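Local atomic coordinates of aq_2013 protein (Aquifex aeolicus, PDB entry 2P6C), a protein that is of unknown function but belongs to the YjbQ (UPF0047) family, forms an assembly of three chains and has a pocket that may bind an anion. Residues A[6-11]-A[130-135]; A[16-21]-A[118-123]; A[45-50]-A[124-129]. One frame throughout, in Å; residues are numbered along the deposited sequence.

In the fold
Two of the contacts each lie within one antiparallel sheet, and the third runs between the two. Contact 1 pairs strands 2-10 and 128-136 at one border of the four-stranded sheet; contact 2 pairs strands 17-20 and 116-121 at one border of the three-stranded sheet, about 14 Å away between centres. Contact 3, its centre about 12 Å from that of contact 1 and 8 Å from that of contact 2, uses the starts of strands 128-136 and 48-53. Along the chain, contacts 2 and 3 are nested inside the loop closed by contact 1 and their segments alternate. F10 stacks on Y119, and the K128-E121 salt bridge connects contacts 2 and 3, so a bound phosphate sits where the two sheets come together.

Contact 1. Residues A[6-11]-A[130-135]; sequences KYLTFN and VVIKII
K6 faces I132, and L8 faces V130, where strand 2-10 forms the border of the chain's four-stranded antiparallel sheet by running against strand 128-136. The two short segments lie 4.7 Å apart, axis to axis, at 160°, and their backbones are joined by reciprocal pairs of hydrogen bonds. One pair runs from K6 N to I132 O and back from I132 N to K6 O, the latter at 2.8 Å. The other joins L8 N to V130 O and V130 N to L8 O, each at 2.7 Å. Y7 and V131 sit between them as a non-hydrogen-bonded pair, and there Y7 CA adds a C-H contact to V130 O at 3.3 Å, a second donor for that carbonyl.

Apolar contacts fall on both faces of the sheet. On the face of L8, V130 and I132, the methyl L8 CD1 reaches I132 CD1 at 3.8 Å; helix 22-32 packs against this side, with E24 touching L8 and A28 touching I132. On the face of Y7 and V131, the tyrosine ring and the valine point the same way side by side, Y7 CE2 lying 4.1 Å from V131 CG2. This second face serves the assembly: Y7 OH is hydrogen-bonded to D110 of a neighbouring subunit, whose P103 packs on V131.

The last contact comes from beyond the paired residues. F10 CG stands anti to its carbonyl carbon (chi1 -53°), and the ring, stacked on Y119, turns its edge to the valine across the sheet. V130 CG2 is likewise anti to the carbonyl carbon of its own residue, and that methyl meets F10 CE2 at 3.4 Å, close to the plane of the ring.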
loop_
_atom_site.group_PDB
_atom_site.type_symbol
_atom_site.label_atom_id
_atom_site.label_comp_id
_atom_site.label_asym_id
_atom_site.label_seq_id
_atom_site.Cartn_x
_atom_site.Cartn_y
_atom_site.Cartn_z
ATOM N N LYS A 6 -17.753 -5.554 7.661
ATOM C CA LYS A 6 -18.040 -4.792 8.876
ATOM C C LYS A 6 -17.423 -3.407 8.739
ATOM O O LYS A 6 -16.283 -3.272 8.285
ATOM C CB LYS A 6 -17.468 -5.492 10.113
ATOM C CG LYS A 6 -17.743 -4.766 11.430
ATOM C CD LYS A 6 -19.146 -5.048 11.963
ATOM C CE LYS A 6 -19.287 -4.644 13.432
ATOM N NZ LYS A 6 -18.376 -5.423 14.323
ATOM N N TYR A 7 -18.185 -2.381 9.111
ATOM C CA TYR A 7 -17.711 -1.005 9.041
ATOM C C TYR A 7 -17.491 -0.436 10.440
ATOM O O TYR A 7 -18.326 -0.599 11.333
ATOM C CB TYR A 7 -18.719 -0.114 8.300
ATOM C CG TYR A 7 -19.060 -0.583 6.904
ATOM C CD1 TYR A 7 -19.969 -1.620 6.700
ATOM C CD2 TYR A 7 -18.463 -0.001 5.785
ATOM C CE1 TYR A 7 -20.275 -2.067 5.422
ATOM C CE2 TYR A 7 -18.763 -0.441 4.497
ATOM C CZ TYR A 7 -19.669 -1.476 4.324
ATOM O OH TYR A 7 -19.959 -1.929 3.059
ATOM N N LEU A 8 -16.358 0.224 10.631
ATOM C CA LEU A 8 -16.051 0.839 11.906
ATOM C C LEU A 8 -16.212 2.339 11.713
ATOM O O LEU A 8 -15.759 2.899 10.711
ATOM C CB LEU A 8 -14.621 0.500 12.336
ATOM C CG LEU A 8 -14.296 -0.992 12.452
ATOM C CD1 LEU A 8 -12.861 -1.145 12.934
ATOM C CD2 LEU A 8 -15.263 -1.682 13.404
ATOM N N THR A 9 -16.877 2.983 12.664
ATOM C CA THR A 9 -17.098 4.420 12.573
ATOM C C THR A 9 -16.356 5.176 13.670
ATOM O O THR A 9 -16.364 4.786 14.845
ATOM C CB THR A 9 -18.603 4.768 12.645
ATOM O OG1 THR A 9 -19.268 4.188 11.518
ATOM C CG2 THR A 9 -18.811 6.282 12.623
ATOM N N PHE A 10 -15.704 6.262 13.273
ATOM C CA PHE A 10 -14.960 7.086 14.211
ATOM C C PHE A 10 -15.393 8.528 14.041
ATOM O O PHE A 10 -15.839 8.955 12.971
ATOM C CB PHE A 10 -13.458 6.988 13.946
ATOM C CG PHE A 10 -12.942 5.580 13.916
ATOM C CD1 PHE A 10 -12.555 4.929 15.088
ATOM C CD2 PHE A 10 -12.841 4.903 12.707
ATOM C CE1 PHE A 10 -12.068 3.628 15.045
ATOM C CE2 PHE A 10 -12.361 3.607 12.650
ATOM C CZ PHE A 10 -11.970 2.964 13.821
ATOM N N ASN A 11 -15.274 9.244 15.146
ATOM C CA ASN A 11 -15.550 10.665 15.245
ATOM C C ASN A 11 -14.638 11.137 16.354
ATOM O O ASN A 11 -15.072 11.398 17.465
ATOM C CB ASN A 11 -17.019 10.936 15.570
ATOM C CG ASN A 11 -17.365 12.415 15.486
ATOM O OD1 ASN A 11 -16.478 13.264 15.438
ATOM N ND2 ASN A 11 -18.659 12.726 15.460
ATOM N N VAL A 130 -14.227 3.056 8.445
ATOM C CA VAL A 130 -13.195 2.134 8.026
ATOM C C VAL A 130 -13.924 0.855 7.644
ATOM O O VAL A 130 -14.835 0.453 8.364
ATOM C CB VAL A 130 -12.262 1.815 9.209
ATOM C CG1 VAL A 130 -11.520 0.510 8.922
ATOM C CG2 VAL A 130 -11.250 2.929 9.464
ATOM N N VAL A 131 -13.588 0.276 6.466
ATOM C CA VAL A 131 -14.194 -1.027 6.068
ATOM C C VAL A 131 -13.264 -2.168 6.346
ATOM O O VAL A 131 -12.048 -2.066 6.181
ATOM C CB VAL A 131 -14.672 -1.050 4.577
ATOM C CG1 VAL A 131 -13.539 -0.694 3.613
ATOM C CG2 VAL A 131 -15.179 -2.436 4.216
ATOM N N ILE A 132 -13.874 -3.249 6.882
ATOM C CA ILE A 132 -13.195 -4.530 7.053
ATOM C C ILE A 132 -13.846 -5.530 6.119
ATOM O O ILE A 132 -15.013 -5.813 6.207
ATOM C CB ILE A 132 -13.363 -5.053 8.490
ATOM C CG1 ILE A 132 -12.724 -4.088 9.485
ATOM C CG2 ILE A 132 -12.639 -6.414 8.631
ATOM C CD1 ILE A 132 -13.120 -4.386 10.932
ATOM N N LYS A 133 -13.051 -6.031 5.175
ATOM C CA LYS A 133 -13.605 -6.998 4.257
ATOM C C LYS A 133 -12.768 -8.264 4.282
ATOM O O LYS A 133 -11.572 -8.252 4.018
ATOM C CB LYS A 133 -13.585 -6.389 2.855
ATOM C CG LYS A 133 -14.381 -7.225 1.852
ATOM C CD LYS A 133 -15.882 -7.191 2.137
ATOM C CE LYS A 133 -16.719 -7.460 0.878
ATOM N NZ LYS A 133 -18.076 -6.954 1.072
ATOM N N ILE A 134 -13.457 -9.353 4.689
ATOM C CA ILE A 134 -12.803 -10.656 4.822
ATOM C C ILE A 134 -13.353 -11.666 3.830
ATOM O O ILE A 134 -14.551 -11.754 3.595
ATOM C CB ILE A 134 -13.069 -11.174 6.244
ATOM C CG1 ILE A 134 -12.353 -10.246 7.244
ATOM C CG2 ILE A 134 -12.466 -12.593 6.367
ATOM C CD1 ILE A 134 -12.624 -10.468 8.743
ATOM N N ILE A 135 -12.449 -12.438 3.205
ATOM C CA ILE A 135 -12.826 -13.541 2.256
ATOM C C ILE A 135 -11.903 -14.706 2.566
ATOM O O ILE A 135 -10.757 -14.536 2.961
ATOM C CB ILE A 135 -12.828 -13.181 0.748
ATOM C CG1 ILE A 135 -11.403 -12.779 0.252
ATOM C CG2 ILE A 135 -13.783 -11.998 0.411
ATOM C CD1 ILE A 135 -11.176 -12.690 -1.289
#

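Contact 2. Residues A[16-21]-A[118-123]; sequences RELIRI and FYAEFD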
loop_
_atom_site.group_PDB
_atom_site.type_symbol
_atom_site.label_atom_id
_atom_site.label_comp_id
_atom_site.label_asym_id
_atom_site.label_seq_id
_atom_site.Cartn_x
_atom_site.Cartn_y
_atom_site.Cartn_z
ATOM N N ARG A 16 -6.421 15.359 14.500
ATOM C CA ARG A 16 -5.429 14.312 14.246
ATOM C C ARG A 16 -5.365 13.384 15.445
ATOM O O ARG A 16 -5.252 13.837 16.584
ATOM C CB ARG A 16 -4.040 14.914 14.029
ATOM C CG ARG A 16 -3.921 15.807 12.810
ATOM C CD ARG A 16 -2.568 16.508 12.785
ATOM N NE ARG A 16 -2.435 17.393 11.633
ATOM C CZ ARG A 16 -1.482 18.309 11.508
ATOM N NH1 ARG A 16 -0.575 18.461 12.467
ATOM N NH2 ARG A 16 -1.442 19.087 10.431
ATOM N N GLU A 17 -5.406 12.084 15.194
ATOM C CA GLU A 17 -5.371 11.128 16.286
ATOM C C GLU A 17 -5.048 9.730 15.783
ATOM O O GLU A 17 -5.327 9.390 14.635
ATOM C CB GLU A 17 -6.730 11.121 16.983
ATOM C CG GLU A 17 -6.699 10.717 18.439
ATOM C CD GLU A 17 -8.038 10.951 19.117
ATOM O OE1 GLU A 17 -8.694 11.965 18.795
ATOM O OE2 GLU A 17 -8.433 10.134 19.979
ATOM N N LEU A 18 -4.457 8.926 16.657
ATOM C CA LEU A 18 -4.023 7.560 16.470
ATOM C C LEU A 18 -5.002 6.689 17.218
ATOM O O LEU A 18 -5.085 6.712 18.438
ATOM C CB LEU A 18 -2.599 7.393 17.050
ATOM C CG LEU A 18 -1.696 6.398 16.277
ATOM C CD1 LEU A 18 -2.083 6.281 14.801
ATOM C CD2 LEU A 18 -0.221 6.797 16.302
ATOM N N ILE A 19 -5.794 5.819 16.602
ATOM C CA ILE A 19 -6.720 4.958 17.340
ATOM C C ILE A 19 -6.457 3.474 17.125
ATOM O O ILE A 19 -6.458 3.005 15.988
ATOM C CB ILE A 19 -8.180 5.208 16.904
ATOM C CG1 ILE A 19 -8.504 6.701 16.947
ATOM C CG2 ILE A 19 -9.132 4.449 17.834
ATOM C CD1 ILE A 19 -8.556 7.256 18.345
ATOM N N ARG A 20 -6.258 2.734 18.213
ATOM C CA ARG A 20 -6.027 1.313 18.091
ATOM C C ARG A 20 -7.302 0.614 17.658
ATOM O O ARG A 20 -8.375 0.825 18.208
ATOM C CB ARG A 20 -5.597 0.783 19.455
ATOM C CG ARG A 20 -4.130 1.077 19.747
ATOM C CD ARG A 20 -3.681 0.434 21.060
ATOM N NE ARG A 20 -2.229 0.496 21.170
ATOM C CZ ARG A 20 -1.691 1.665 21.551
ATOM N NH1 ARG A 20 -2.470 2.689 21.863
ATOM N NH2 ARG A 20 -0.367 1.815 21.531
ATOM N N ILE A 21 -7.197 -0.206 16.619
ATOM C CA ILE A 21 -8.410 -0.940 16.131
ATOM C C ILE A 21 -8.081 -2.393 15.923
ATOM O O ILE A 21 -8.847 -3.155 15.348
ATOM C CB ILE A 21 -8.995 -0.404 14.781
ATOM C CG1 ILE A 21 -7.893 -0.411 13.719
ATOM C CG2 ILE A 21 -9.468 1.051 14.967
ATOM C CD1 ILE A 21 -8.418 -0.096 12.321
ATOM N N PHE A 118 -3.745 0.587 13.325
ATOM C CA PHE A 118 -4.291 1.846 13.817
ATOM C C PHE A 118 -5.126 2.541 12.769
ATOM O O PHE A 118 -4.923 2.352 11.570
ATOM C CB PHE A 118 -3.185 2.837 14.196
ATOM C CG PHE A 118 -2.387 2.449 15.396
ATOM C CD1 PHE A 118 -1.302 1.592 15.277
ATOM C CD2 PHE A 118 -2.681 2.996 16.647
ATOM C CE1 PHE A 118 -0.515 1.286 16.385
ATOM C CE2 PHE A 118 -1.907 2.699 17.753
ATOM C CZ PHE A 118 -0.815 1.841 17.628
ATOM N N TYR A 119 -6.074 3.341 13.237
ATOM C CA TYR A 119 -6.836 4.214 12.366
ATOM C C TYR A 119 -6.187 5.538 12.596
ATOM O O TYR A 119 -6.218 6.057 13.704
ATOM C CB TYR A 119 -8.318 4.308 12.805
ATOM C CG TYR A 119 -9.066 5.378 12.027
ATOM C CD1 TYR A 119 -9.189 5.282 10.633
ATOM C CD2 TYR A 119 -9.649 6.476 12.672
ATOM C CE1 TYR A 119 -9.871 6.261 9.910
ATOM C CE2 TYR A 119 -10.329 7.456 11.948
ATOM C CZ TYR A 119 -10.432 7.351 10.568
ATOM O OH TYR A 119 -11.066 8.341 9.834
ATOM N N ALA A 120 -5.500 6.022 11.575
ATOM C CA ALA A 120 -4.803 7.277 11.734
ATOM C C ALA A 120 -5.631 8.431 11.141
ATOM O O ALA A 120 -5.757 8.595 9.929
ATOM C CB ALA A 120 -3.431 7.124 11.072
ATOM N N GLU A 121 -6.266 9.194 12.046
ATOM C CA GLU A 121 -7.131 10.292 11.683
ATOM C C GLU A 121 -6.274 11.556 11.388
ATOM O O GLU A 121 -5.457 11.985 12.191
ATOM C CB GLU A 121 -8.202 10.469 12.817
ATOM C CG GLU A 121 -9.133 11.652 12.550
ATOM C CD GLU A 121 -9.917 11.394 11.282
ATOM O OE1 GLU A 121 -10.924 10.703 11.345
ATOM O OE2 GLU A 121 -9.505 11.887 10.232
ATOM N N PHE A 122 -6.458 12.184 10.228
ATOM C CA PHE A 122 -5.702 13.389 9.888
ATOM C C PHE A 122 -6.562 14.655 9.798
ATOM O O PHE A 122 -6.030 15.766 9.696
ATOM C CB PHE A 122 -4.946 13.178 8.573
ATOM C CG PHE A 122 -4.064 11.960 8.575
ATOM C CD1 PHE A 122 -3.193 11.723 9.633
ATOM C CD2 PHE A 122 -4.110 11.046 7.528
ATOM C CE1 PHE A 122 -2.381 10.593 9.654
ATOM C CE2 PHE A 122 -3.298 9.905 7.538
ATOM C CZ PHE A 122 -2.434 9.679 8.604
ATOM N N ASP A 123 -7.883 14.478 9.837
ATOM C CA ASP A 123 -8.908 15.532 9.818
ATOM C C ASP A 123 -10.218 15.069 10.395
ATOM O O ASP A 123 -11.267 14.989 9.781
ATOM C CB ASP A 123 -9.123 15.962 8.365
ATOM C CG ASP A 123 -10.005 17.208 8.293
ATOM O OD1 ASP A 123 -10.058 17.946 9.279
ATOM O OD2 ASP A 123 -10.593 17.447 7.240
HETATM O O HOH W 1 -3.428 16.453 9.342
#
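An antiparallel strand pair at the border of the three-stranded sheet brings E17 opposite E121 and I19 opposite Y119 as hydrogen-bonded pairs. E17 N and E121 O, then E121 N and E17 O, make the first reciprocal set; I19 and Y119 make the second, with Y119 N to I19 O at 2.8 Å. F118 fills the non-hydrogen-bonded site facing R20. The arginine runs beside the phenylalanine: R20 CG touches F118 CE2 at 3.4 Å, and one face of the guanidinium lies over the same carbon. The two planes stand 66° apart, and R20 NH2 lies at the ring's edge before its salt bridge to D55. From the next residue on this face, L18 CG approaches F118 CD2 at 3.6 Å. An alanine here in place of F118 removes the ring they pack beside, which would probably open a gap next to L18 and free the R20 side chain to turn, with D55 still holding its NH2.

Strand 116-121 is the middle member of this sheet, with strand 48-53 along its other side, and its F118 ring also meets H60 of helix 57-70. On the face of Y119, E121 bends at chi2 (63°), which brings OE1 to Y119 OH at 2.8 Å, while OE2 receives the backbone N-H of D123. Where the strands part, a water spans the gap between R16 NE and F122 O, 2.7 Å from each; R16 NH2 goes on to E68 and D88.

Contact 3. Residues A[45-50]-A[124-129]; sequences HLTSSV and GQRPKR. With PO4 (phosphate ion), chain C; PO4 (phosphate ion), chain D.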
loop_
_atom_site.group_PDB
_atom_site.type_symbol
_atom_site.label_atom_id
_atom_site.label_comp_id
_atom_site.label_asym_id
_atom_site.label_seq_id
_atom_site.Cartn_x
_atom_site.Cartn_y
_atom_site.Cartn_z
ATOM N N HIS A 45 -12.072 7.209 3.576
ATOM C CA HIS A 45 -11.880 8.633 3.358
ATOM C C HIS A 45 -10.461 8.951 2.891
ATOM O O HIS A 45 -9.528 8.175 3.095
ATOM C CB HIS A 45 -12.212 9.392 4.656
ATOM C CG HIS A 45 -13.583 9.095 5.177
ATOM N ND1 HIS A 45 -14.660 9.919 4.933
ATOM C CD2 HIS A 45 -14.080 8.004 5.808
ATOM C CE1 HIS A 45 -15.762 9.347 5.383
ATOM N NE2 HIS A 45 -15.438 8.183 5.918
ATOM N N LEU A 46 -10.301 10.119 2.285
ATOM C CA LEU A 46 -9.031 10.617 1.701
ATOM C C LEU A 46 -8.204 11.370 2.771
ATOM O O LEU A 46 -7.104 11.858 2.546
ATOM C CB LEU A 46 -9.301 11.653 0.557
ATOM C CG LEU A 46 -9.813 11.054 -0.806
ATOM C CD1 LEU A 46 -9.015 9.883 -1.383
ATOM C CD2 LEU A 46 -11.263 10.605 -0.757
ATOM N N THR A 47 -8.760 11.573 3.963
ATOM C CA THR A 47 -8.106 12.379 4.987
ATOM C C THR A 47 -7.794 11.579 6.268
ATOM O O THR A 47 -7.614 12.127 7.347
ATOM C CB THR A 47 -9.039 13.549 5.297
ATOM O OG1 THR A 47 -10.333 13.036 5.620
ATOM C CG2 THR A 47 -9.159 14.459 4.070
ATOM N N SER A 48 -7.746 10.264 6.093
ATOM C CA SER A 48 -7.456 9.324 7.156
ATOM C C SER A 48 -6.972 8.030 6.511
ATOM O O SER A 48 -7.297 7.741 5.353
ATOM C CB SER A 48 -8.713 9.065 7.995
ATOM O OG SER A 48 -9.744 8.448 7.241
ATOM N N SER A 49 -6.200 7.253 7.265
ATOM C CA SER A 49 -5.674 5.962 6.778
ATOM C C SER A 49 -5.665 4.888 7.883
ATOM O O SER A 49 -5.621 5.197 9.073
ATOM C CB SER A 49 -4.225 6.172 6.273
ATOM O OG SER A 49 -4.194 7.058 5.144
ATOM N N VAL A 50 -5.820 3.584 7.442
ATOM C CA VAL A 50 -5.423 2.420 8.252
ATOM C C VAL A 50 -4.002 2.066 7.914
ATOM O O VAL A 50 -3.609 1.863 6.769
ATOM C CB VAL A 50 -6.318 1.202 7.972
ATOM C CG1 VAL A 50 -5.853 -0.000 8.826
ATOM C CG2 VAL A 50 -7.760 1.506 8.319
ATOM N N GLY A 124 -10.132 14.714 11.670
ATOM C CA GLY A 124 -11.281 14.141 12.320
ATOM C C GLY A 124 -12.335 15.118 12.853
ATOM O O GLY A 124 -12.577 16.186 12.299
ATOM N N GLN A 125 -12.948 14.701 13.958
ATOM C CA GLN A 125 -14.020 15.436 14.621
ATOM C C GLN A 125 -15.340 15.332 13.852
ATOM O O GLN A 125 -16.247 16.133 14.047
ATOM C CB GLN A 125 -13.633 16.903 14.838
ATOM C CG GLN A 125 -12.499 17.058 15.838
ATOM C CD GLN A 125 -12.191 18.507 16.155
ATOM O OE1 GLN A 125 -12.461 19.398 15.346
ATOM N NE2 GLN A 125 -11.656 18.758 17.346
ATOM N N ARG A 126 -15.435 14.330 12.979
ATOM C CA ARG A 126 -16.668 14.048 12.277
ATOM C C ARG A 126 -16.727 12.575 11.918
ATOM O O ARG A 126 -15.724 11.872 11.898
ATOM C CB ARG A 126 -16.696 14.895 11.005
ATOM C CG ARG A 126 -15.465 14.664 10.129
ATOM C CD ARG A 126 -15.463 15.568 8.893
ATOM N NE ARG A 126 -14.106 15.702 8.355
ATOM C CZ ARG A 126 -13.827 15.040 7.219
ATOM N NH1 ARG A 126 -14.760 14.311 6.629
ATOM N NH2 ARG A 126 -12.603 15.122 6.690
ATOM N N PRO A 127 -17.952 12.068 11.685
ATOM C CA PRO A 127 -18.161 10.647 11.412
ATOM C C PRO A 127 -17.481 10.163 10.135
ATOM O O PRO A 127 -17.777 10.636 9.043
ATOM C CB PRO A 127 -19.687 10.536 11.341
ATOM C CG PRO A 127 -20.225 11.759 12.049
ATOM C CD PRO A 127 -19.230 12.804 11.586
ATOM N N LYS A 128 -16.551 9.228 10.294
ATOM C CA LYS A 128 -15.808 8.648 9.175
ATOM C C LYS A 128 -15.703 7.146 9.396
ATOM O O LYS A 128 -15.590 6.678 10.535
ATOM C CB LYS A 128 -14.428 9.299 9.083
ATOM C CG LYS A 128 -14.519 10.772 8.696
ATOM C CD LYS A 128 -13.276 11.595 9.031
ATOM C CE LYS A 128 -12.166 11.430 8.011
ATOM N NZ LYS A 128 -11.227 12.600 8.034
ATOM N N ARG A 129 -15.733 6.380 8.314
ATOM C CA ARG A 129 -15.693 4.939 8.473
ATOM C C ARG A 129 -14.462 4.240 7.898
ATOM O O ARG A 129 -13.766 4.746 7.011
ATOM C CB ARG A 129 -16.941 4.303 7.836
ATOM C CG ARG A 129 -18.304 4.885 8.228
ATOM C CD ARG A 129 -19.382 4.127 7.444
ATOM N NE ARG A 129 -19.209 4.421 6.026
ATOM C CZ ARG A 129 -19.668 3.686 5.014
ATOM N NH1 ARG A 129 -20.358 2.556 5.214
ATOM N NH2 ARG A 129 -19.444 4.099 3.773
HETATM P P PO4 C . -13.695 13.422 3.763
HETATM O O1 PO4 C . -14.670 14.339 3.120
HETATM O O2 PO4 C . -14.361 12.834 4.877
HETATM O O3 PO4 C . -13.181 12.584 2.736
HETATM O O4 PO4 C . -12.507 14.265 4.300
HETATM P P PO4 D . -8.073 19.675 17.981
HETATM O O1 PO4 D . -9.282 20.535 18.005
HETATM O O2 PO4 D . -8.318 18.598 18.880
HETATM O O3 PO4 D . -7.798 19.393 16.614
HETATM O O4 PO4 D . -6.875 20.495 18.529
HETATM O O HOH W 2 -17.691 6.803 5.269
#
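K128 lays its CB over one face of the H45 imidazole, a CH-pi contact 3.7 Å from the ring centroid and 21° off the normal, offset toward the rim. The next atom, CG, lies 3.8 Å from H45 CE1. K128 CD then passes over the centre of the R126 guanidinium, 3.9 Å above its plane. The chain turns there (chi3 80°), which carries CE to 3.4 Å from T47 OG1 and delivers NZ to that same hydroxyl, the hydrogen bond from K128 NZ to T47 OG1 measuring 2.6 Å. The ammonium also forms a salt bridge with E121 OE2 and a hydrogen bond to D123 O, so the buried charge is gripped by three oxygens.

This lysine lines a phosphate pocket where the loop ahead of strand 48-53 meets the loop ahead of strand 128-136. The ion probably came from the crystallisation liquor, yet its setting is consistent with a natural anion site. H45 is placed by its two nitrogens: NE2 accepts the backbone N-H of R129 at 3.0 Å (157° at the hydrogen), the donor tilted from the ring plane, and ND1 donates to phosphate O2 at 2.9 Å. T47 OG1 passes the lysine's bond onward, giving its own proton to phosphate O4 at 2.8 Å. R126 meets the ion with the edge of its guanidinium, NH2 bonding O4 and NH1 directed at O2, the latter modelled too short for its length to be trusted. To one side, D123 OD2 forms a salt bridge with the same NH2.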